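Local coordinates for protein naphthalene dioxygenase small subunit (Rhodococcus sp., PDB 2B1X) that forms the small (beta) subunit of naphthalene 1,2-dioxygenase, a Rieske non-heme iron oxygenase, and probably supports oxidation by the large subunit, at residues M76-L79 with R80-E84. Residues are numbered along the deposited sequence; the frame is centred on the assembly and turned at random.
Sequences MRVL and RLETE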
ATOM      1  N   MET B  76       8.601   8.972  33.128  1.00 15.59           N
ATOM      2  CA  MET B  76       7.155   8.784  33.066  1.00 15.43           C
ATOM      3  C   MET B  76       6.729   7.868  31.902  1.00 15.14           C
ATOM      4  O   MET B  76       5.909   6.976  32.080  1.00 13.86           O
ATOM      5  CB  MET B  76       6.452  10.133  32.911  1.00 16.48           C
ATOM      6  CG  MET B  76       4.940  10.064  33.122  1.00 21.08           C
ATOM      7  SD  MET B  76       4.045  10.922  31.853  1.00 31.85           S
ATOM      8  CE  MET B  76       4.113   9.743  30.576  1.00 30.11           C
ATOM      9  N   ARG B  77       7.332   8.082  30.739  1.00 14.47           N
ATOM     10  CA  ARG B  77       7.046   7.300  29.522  1.00 15.26           C
ATOM     11  C   ARG B  77       7.340   5.825  29.804  1.00 15.29           C
ATOM     12  O   ARG B  77       6.533   4.962  29.460  1.00 15.83           O
ATOM     13  CB  ARG B  77       7.887   7.837  28.341  1.00 14.96           C
ATOM     14  CG  ARG B  77       7.420   7.470  26.940  1.00 17.52           C
ATOM     15  CD  ARG B  77       8.168   8.232  25.805  1.00 16.35           C
ATOM     16  NE  ARG B  77       7.966   9.691  25.865  1.00 17.11           N
ATOM     17  CZ  ARG B  77       6.849  10.326  25.469  1.00 17.75           C
ATOM     18  NH1 ARG B  77       5.827   9.652  24.944  1.00 15.35           N
ATOM     19  NH2 ARG B  77       6.748  11.650  25.589  1.00 17.23           N
ATOM     20  N   VAL B  78       8.464   5.551  30.479  1.00 14.86           N
ATOM     21  CA  VAL B  78       8.873   4.182  30.794  1.00 14.83           C
ATOM     22  C   VAL B  78       8.001   3.628  31.923  1.00 14.72           C
ATOM     23  O   VAL B  78       7.543   2.487  31.878  1.00 15.18           O
ATOM     24  CB  VAL B  78      10.387   4.090  31.135  1.00 15.02           C
ATOM     25  CG1 VAL B  78      10.773   2.699  31.673  1.00 14.38           C
ATOM     26  CG2 VAL B  78      11.249   4.470  29.917  1.00 15.03           C
ATOM     27  N   LEU B  79       7.745   4.436  32.932  1.00 14.96           N
ATOM     28  CA  LEU B  79       6.878   3.994  34.022  1.00 14.87           C
ATOM     29  C   LEU B  79       5.517   3.589  33.446  1.00 14.80           C
ATOM     30  O   LEU B  79       4.947   2.619  33.873  1.00 15.22           O
ATOM     31  CB  LEU B  79       6.719   5.076  35.090  1.00 14.28           C
ATOM     32  CG  LEU B  79       7.927   5.248  36.013  1.00 16.27           C
ATOM     33  CD1 LEU B  79       7.883   6.634  36.718  1.00 15.65           C
ATOM     34  CD2 LEU B  79       7.991   4.092  37.037  1.00 12.54           C
ATOM     35  N   ARG B  80       5.017   4.332  32.468  1.00 14.95           N
ATOM     36  CA  ARG B  80       3.711   4.032  31.895  1.00 15.54           C
ATOM     37  C   ARG B  80       3.730   2.640  31.253  1.00 15.77           C
ATOM     38  O   ARG B  80       2.854   1.825  31.492  1.00 15.32           O
ATOM     39  CB  ARG B  80       3.325   5.089  30.869  1.00 15.30           C
ATOM     40  CG  ARG B  80       1.848   5.091  30.509  1.00 14.63           C
ATOM     41  CD  ARG B  80       1.513   6.015  29.365  1.00 15.61           C
ATOM     42  NE  ARG B  80       1.536   5.348  28.084  1.00 15.05           N
ATOM     43  CZ  ARG B  80       0.594   4.507  27.656  1.00 13.82           C
ATOM     44  NH1 ARG B  80      -0.450   4.223  28.409  1.00 11.84           N
ATOM     45  NH2 ARG B  80       0.675   3.980  26.439  1.00 12.43           N
ATOM     46  N   LEU B  81       4.771   2.379  30.471  1.00 16.56           N
ATOM     47  CA  LEU B  81       4.951   1.082  29.808  1.00 17.82           C
ATOM     48  C   LEU B  81       5.146  -0.099  30.767  1.00 18.42           C
ATOM     49  O   LEU B  81       4.984  -1.241  30.354  1.00 19.69           O
ATOM     50  CB  LEU B  81       6.088   1.160  28.786  1.00 17.66           C
ATOM     51  CG  LEU B  81       5.832   2.088  27.596  1.00 18.47           C
ATOM     52  CD1 LEU B  81       7.128   2.521  26.931  1.00 18.02           C
ATOM     53  CD2 LEU B  81       4.854   1.436  26.546  1.00 17.91           C
ATOM     54  N   GLU B  82       5.460   0.184  32.029  1.00 18.44           N
ATOM     55  CA  GLU B  82       5.631  -0.832  33.064  1.00 18.43           C
ATOM     56  C   GLU B  82       4.340  -1.095  33.850  1.00 18.19           C
ATOM     57  O   GLU B  82       4.324  -1.968  34.718  1.00 18.04           O
ATOM     58  CB  GLU B  82       6.746  -0.433  34.038  1.00 18.76           C
ATOM     59  CG  GLU B  82       8.154  -0.466  33.452  1.00 20.44           C
ATOM     60  CD  GLU B  82       9.209   0.053  34.421  1.00 24.02           C
ATOM     61  OE1 GLU B  82       8.879   0.896  35.290  1.00 23.68           O
ATOM     62  OE2 GLU B  82      10.378  -0.393  34.319  1.00 25.82           O
ATOM     63  N   THR B  83       3.270  -0.342  33.578  1.00 16.90           N
ATOM     64  CA  THR B  83       1.971  -0.721  34.118  1.00 16.41           C
ATOM     65  C   THR B  83       1.378  -1.895  33.327  1.00 17.06           C
ATOM     66  O   THR B  83       1.915  -2.336  32.322  1.00 16.91           O
ATOM     67  CB  THR B  83       0.949   0.465  34.142  1.00 16.81           C
ATOM     68  OG1 THR B  83       0.574   0.849  32.794  1.00 14.45           O
ATOM     69  CG2 THR B  83       1.542   1.707  34.824  1.00 15.17           C
ATOM     70  N   GLU B  84       0.240  -2.385  33.785  1.00 17.72           N
ATOM     71  CA  GLU B  84      -0.432  -3.494  33.107  1.00 18.19           C
ATOM     72  C   GLU B  84      -1.442  -2.966  32.103  1.00 16.76           C
ATOM     73  O   GLU B  84      -2.280  -3.729  31.609  1.00 16.49           O
ATOM     74  CB  GLU B  84      -1.140  -4.400  34.150  1.00 18.83           C
ATOM     75  CG  GLU B  84      -0.164  -5.220  34.998  1.00 24.42           C
ATOM     76  CD  GLU B  84      -0.789  -5.889  36.206  1.00 31.20           C
ATOM     77  OE1 GLU B  84      -1.920  -5.515  36.638  1.00 34.92           O
ATOM     78  OE2 GLU B  84      -0.129  -6.811  36.745  1.00 35.39           O
TER
HETATM   79  O   HOH W   1       4.479   5.579  27.543  1.00 21.95           O
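Val78 CG1 lies over one face of the Glu82 carboxylate, 4.1 Å from Glu82 CD, while Leu79 CD2 comes in closer to its plane, 3.7 Å from Glu82 OE1. Glu82 reaches both with its chain extended beyond CG (chi2 175°), and its carboxylate goes on to a salt bridge with Arg32 of helix 31-35, where Val78 also packs, joining two helices of the NTF2-like beta-subunit fold. Another flat group is the Arg80 guanidinium. Arg80 NE donates to a water at 3.0 Å, and that water donates in turn to Arg77 O, tying the arginine stem to its own helix. A bend in the stem at chi3 turns the guanidinium toward the large subunit, where NH1 forms a salt bridge with Asp371 of that chain.

Beneath the side chains, helix 71-81 is finishing. Arg80 N still bonds Met76 O at 2.8 Å, and Leu81 N bonds Arg77 O more loosely. Then the pattern slips: Glu82 N makes a weak bond to Val78 O and a 3.1 Å bond to Leu79 O, which it meets from well above the carbonyl plane. With Thr83 OG1 lodged between N and the carbonyl carbon (chi1 68°), it reaches back 2.8 Å to Arg80 O, in the carbonyl plane.

Arg80 O therefore takes two bonds from Thr83, OG1 and N, as the chain turns out of the helix. Arg77 and Arg80 would probably repel only mildly, since Arg77 NE pairs with Asp69; a salt bridge and hydrogen bonds, to Gln370 and Ser365 of the large subunit, join the two subunits here.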